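PDB 5DMH: 3-oxo-tetronate kinase from Cupriavidus necator, which catalyses the ATP-dependent phosphorylation of 3-oxo-tetronate to 3-oxo-tetronate 4-phosphate, with release of ADP. Local coordinates for residues 109-117 / 246-256. Numbering follows the deposited sequence.
Sequences CRQFVFKYC and CANLPLITGGS
Two neighbouring parallel strands in the core of the sugar-binding N-terminal domain, 111-115 and 251-254, are zipped together by backbone hydrogen bonds from Phe112 N to Pro250 O, Ile252 N to Phe112 O, Phe114 N to Ile252 O, Gly254 N to Phe114 O and Tyr116 N to Gly254 O. The two short strand axes are inclined by 20°. At the N-terminal end Gln111, extended with CG anti to its N (chi1 -177°), reaches across to the turn 246-249: NE2 gives Leu249 O a nearly straight 2.8 Å hydrogen bond, in both the carbonyl plane and the amide plane, and a weak 3.3 Å one to Cys246 O, the carbonyl that also accepts Leu249 N to close the type I turn. The CD1 methyl of Ile252 lies 3.4 Å from Gln111 NE2. On the sheet face packed by helix 128-139, Leu251 CD1 sits between the CB atoms of Phe112 and Phe114, and Thr253 CG2 meets the edge of the Phe114 ring. Tyr116 folds back over Gly254 through chi1 46°, placing Gly254 O 3.8 Å above its ring centre. Its OH donates to Thr253 OG1 (2.8 Å), which in turn is hydrogen-bonded to Ile145 O of the adjoining strand 144-147. At the C-terminal end of its strand, Lys115, bent at chi2 and chi4, runs along Gly255, CD 3.6 Å from Gly255 C, and NZ hydrogen-bonds to Tyr116 O from above the carbonyl plane; its side chain is about 10 Å from the bound ADP. Flanked by strands 34-38 and 144-147, with helices 128-139 and 262-268 on its two faces, the pair belongs to the parallel part of the sheet of an alpha/beta domain.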
loop_
_atom_site.group_PDB
_atom_site.type_symbol
_atom_site.label_atom_id
_atom_site.label_comp_id
_atom_site.label_asym_id
_atom_site.label_seq_id
_atom_site.Cartn_x
_atom_site.Cartn_y
_atom_site.Cartn_z
ATOM N N CYS A 109 14.014 -8.777 -13.922
ATOM C CA CYS A 109 13.894 -9.117 -12.508
ATOM C C CYS A 109 13.987 -10.631 -12.275
ATOM O O CYS A 109 13.511 -11.418 -13.101
ATOM C CB CYS A 109 12.577 -8.607 -11.956
ATOM S SG CYS A 109 12.415 -6.817 -11.980
ATOM N N ARG A 110 14.569 -11.002 -11.129
ATOM C CA ARG A 110 14.885 -12.385 -10.750
ATOM C C ARG A 110 13.957 -12.952 -9.690
ATOM O O ARG A 110 13.830 -14.169 -9.554
ATOM C CB ARG A 110 16.287 -12.441 -10.137
ATOM C CG ARG A 110 17.411 -12.505 -11.124
ATOM C CD ARG A 110 18.708 -12.111 -10.455
ATOM N NE ARG A 110 19.750 -11.840 -11.443
ATOM C CZ ARG A 110 20.874 -12.537 -11.577
ATOM N NH1 ARG A 110 21.745 -12.195 -12.514
ATOM N NH2 ARG A 110 21.148 -13.562 -10.782
ATOM N N GLN A 111 13.405 -12.070 -8.871
ATOM C CA GLN A 111 12.516 -12.454 -7.781
ATOM C C GLN A 111 11.413 -11.418 -7.723
ATOM O O GLN A 111 11.612 -10.274 -8.124
ATOM C CB GLN A 111 13.259 -12.490 -6.464
ATOM C CG GLN A 111 12.444 -12.940 -5.291
ATOM C CD GLN A 111 13.289 -13.057 -4.024
ATOM O OE1 GLN A 111 13.975 -12.108 -3.639
ATOM N NE2 GLN A 111 13.258 -14.231 -3.388
ATOM N N PHE A 112 10.252 -11.835 -7.246
ATOM C CA PHE A 112 9.065 -10.994 -7.291
ATOM C C PHE A 112 8.406 -10.931 -5.942
ATOM O O PHE A 112 8.472 -11.894 -5.147
ATOM C CB PHE A 112 8.115 -11.526 -8.353
ATOM C CG PHE A 112 8.767 -11.643 -9.688
ATOM C CD1 PHE A 112 9.471 -12.789 -10.030
ATOM C CD2 PHE A 112 8.755 -10.575 -10.573
ATOM C CE1 PHE A 112 10.106 -12.883 -11.255
ATOM C CE2 PHE A 112 9.401 -10.655 -11.809
ATOM C CZ PHE A 112 10.080 -11.792 -12.149
ATOM N N VAL A 113 7.847 -9.766 -5.651
ATOM C CA VAL A 113 7.062 -9.557 -4.439
ATOM C C VAL A 113 5.657 -9.105 -4.801
ATOM O O VAL A 113 5.494 -8.208 -5.636
ATOM C CB VAL A 113 7.691 -8.506 -3.520
ATOM C CG1 VAL A 113 6.719 -8.142 -2.360
ATOM C CG2 VAL A 113 9.016 -9.006 -2.981
ATOM N N PHE A 114 4.661 -9.780 -4.229
ATOM C CA PHE A 114 3.266 -9.338 -4.266
ATOM C C PHE A 114 2.968 -8.677 -2.951
ATOM O O PHE A 114 3.005 -9.288 -1.870
ATOM C CB PHE A 114 2.309 -10.486 -4.584
ATOM C CG PHE A 114 0.850 -10.174 -4.438
ATOM C CD1 PHE A 114 0.301 -8.976 -4.853
ATOM C CD2 PHE A 114 -0.005 -11.145 -3.924
ATOM C CE1 PHE A 114 -1.069 -8.752 -4.750
ATOM C CE2 PHE A 114 -1.367 -10.927 -3.812
ATOM C CZ PHE A 114 -1.899 -9.715 -4.206
ATOM N N LYS A 115 2.673 -7.392 -3.052
ATOM C CA LYS A 115 2.492 -6.546 -1.886
ATOM C C LYS A 115 1.022 -6.162 -1.694
ATOM O O LYS A 115 0.371 -5.594 -2.569
ATOM C CB LYS A 115 3.356 -5.291 -2.039
ATOM C CG LYS A 115 2.972 -4.067 -1.194
ATOM C CD LYS A 115 3.347 -4.252 0.280
ATOM C CE LYS A 115 2.933 -3.066 1.156
ATOM N NZ LYS A 115 1.452 -2.926 1.261
ATOM N N TYR A 116 0.509 -6.500 -0.531
ATOM C CA TYR A 116 -0.840 -6.171 -0.127
ATOM C C TYR A 116 -0.805 -5.572 1.302
ATOM O O TYR A 116 0.257 -5.340 1.889
ATOM C CB TYR A 116 -1.758 -7.390 -0.245
ATOM C CG TYR A 116 -1.183 -8.657 0.331
ATOM C CD1 TYR A 116 -1.010 -8.797 1.679
ATOM C CD2 TYR A 116 -0.739 -9.675 -0.499
ATOM C CE1 TYR A 116 -0.451 -9.931 2.208
ATOM C CE2 TYR A 116 -0.186 -10.799 0.000
ATOM C CZ TYR A 116 -0.034 -10.938 1.356
ATOM O OH TYR A 116 0.537 -12.077 1.840
ATOM N N CYS A 117 -1.960 -5.302 1.856
ATOM C CA CYS A 117 -1.997 -4.549 3.096
ATOM C C CYS A 117 -1.555 -5.401 4.291
ATOM O O CYS A 117 -1.812 -6.603 4.343
ATOM C CB CYS A 117 -3.399 -4.056 3.333
ATOM S SG CYS A 117 -3.524 -2.627 4.398
ATOM N N CYS A 246 13.683 -17.412 2.470
ATOM C CA CYS A 246 13.020 -17.351 1.171
ATOM C C CYS A 246 13.896 -16.809 0.036
ATOM O O CYS A 246 13.376 -16.457 -1.008
ATOM C CB CYS A 246 11.743 -16.505 1.275
ATOM S SG CYS A 246 10.462 -17.208 2.346
ATOM N N ALA A 247 15.212 -16.788 0.222
ATOM C CA ALA A 247 16.119 -16.278 -0.798
ATOM C C ALA A 247 15.915 -17.002 -2.125
ATOM O O ALA A 247 16.144 -16.426 -3.185
ATOM C CB ALA A 247 17.561 -16.440 -0.340
ATOM N N ASN A 248 15.496 -18.267 -2.046
ATOM C CA ASN A 248 15.366 -19.140 -3.217
ATOM C C ASN A 248 13.960 -19.212 -3.825
ATOM O O ASN A 248 13.735 -19.980 -4.758
ATOM C CB ASN A 248 15.774 -20.577 -2.831
ATOM C CG ASN A 248 14.735 -21.278 -1.927
ATOM O OD1 ASN A 248 14.037 -20.638 -1.130
ATOM N ND2 ASN A 248 14.641 -22.600 -2.053
ATOM N N LEU A 249 13.009 -18.455 -3.284
ATOM C CA LEU A 249 11.660 -18.441 -3.837
ATOM C C LEU A 249 11.512 -17.383 -4.931
ATOM O O LEU A 249 11.907 -16.235 -4.742
ATOM C CB LEU A 249 10.619 -18.200 -2.750
ATOM C CG LEU A 249 10.436 -19.252 -1.661
ATOM C CD1 LEU A 249 9.297 -18.821 -0.711
ATOM C CD2 LEU A 249 10.183 -20.621 -2.261
ATOM N N PRO A 250 10.952 -17.774 -6.091
ATOM C CA PRO A 250 10.594 -16.834 -7.155
ATOM C C PRO A 250 9.627 -15.735 -6.688
ATOM O O PRO A 250 9.718 -14.589 -7.174
ATOM C CB PRO A 250 9.898 -17.730 -8.184
ATOM C CG PRO A 250 10.413 -19.085 -7.944
ATOM C CD PRO A 250 10.782 -19.178 -6.509
ATOM N N LEU A 251 8.695 -16.091 -5.799
ATOM C CA LEU A 251 7.643 -15.169 -5.323
ATOM C C LEU A 251 7.550 -15.153 -3.796
ATOM O O LEU A 251 7.539 -16.202 -3.151
ATOM C CB LEU A 251 6.271 -15.587 -5.875
ATOM C CG LEU A 251 5.087 -14.702 -5.532
ATOM C CD1 LEU A 251 5.188 -13.310 -6.169
ATOM C CD2 LEU A 251 3.749 -15.376 -5.897
ATOM N N ILE A 252 7.508 -13.948 -3.235
ATOM C CA ILE A 252 7.265 -13.726 -1.827
ATOM C C ILE A 252 6.077 -12.746 -1.751
ATOM O O ILE A 252 6.014 -11.826 -2.551
ATOM C CB ILE A 252 8.525 -13.116 -1.132
ATOM C CG1 ILE A 252 9.671 -14.140 -1.136
ATOM C CG2 ILE A 252 8.192 -12.711 0.293
ATOM C CD1 ILE A 252 11.035 -13.573 -0.860
ATOM N N THR A 253 5.145 -12.973 -0.818
ATOM C CA THR A 253 3.979 -12.103 -0.642
ATOM C C THR A 253 3.790 -11.641 0.803
ATOM O O THR A 253 4.140 -12.332 1.774
ATOM C CB THR A 253 2.675 -12.731 -1.151
ATOM O OG1 THR A 253 1.997 -13.459 -0.111
ATOM C CG2 THR A 253 2.905 -13.618 -2.396
ATOM N N GLY A 254 3.263 -10.432 0.936
ATOM C CA GLY A 254 3.055 -9.846 2.239
ATOM C C GLY A 254 2.948 -8.346 2.202
ATOM O O GLY A 254 2.679 -7.732 1.157
ATOM N N GLY A 255 3.173 -7.749 3.365
ATOM C CA GLY A 255 3.265 -6.308 3.479
ATOM C C GLY A 255 4.689 -5.850 3.223
ATOM O O GLY A 255 5.485 -6.551 2.607
ATOM N N SER A 256 5.035 -4.660 3.703
ATOM C CA SER A 256 6.361 -4.144 3.443
ATOM C C SER A 256 7.395 -4.808 4.331
ATOM O O SER A 256 8.554 -4.849 3.970
ATOM C CB SER A 256 6.423 -2.618 3.599
ATOM O OG SER A 256 6.141 -2.250 4.904
#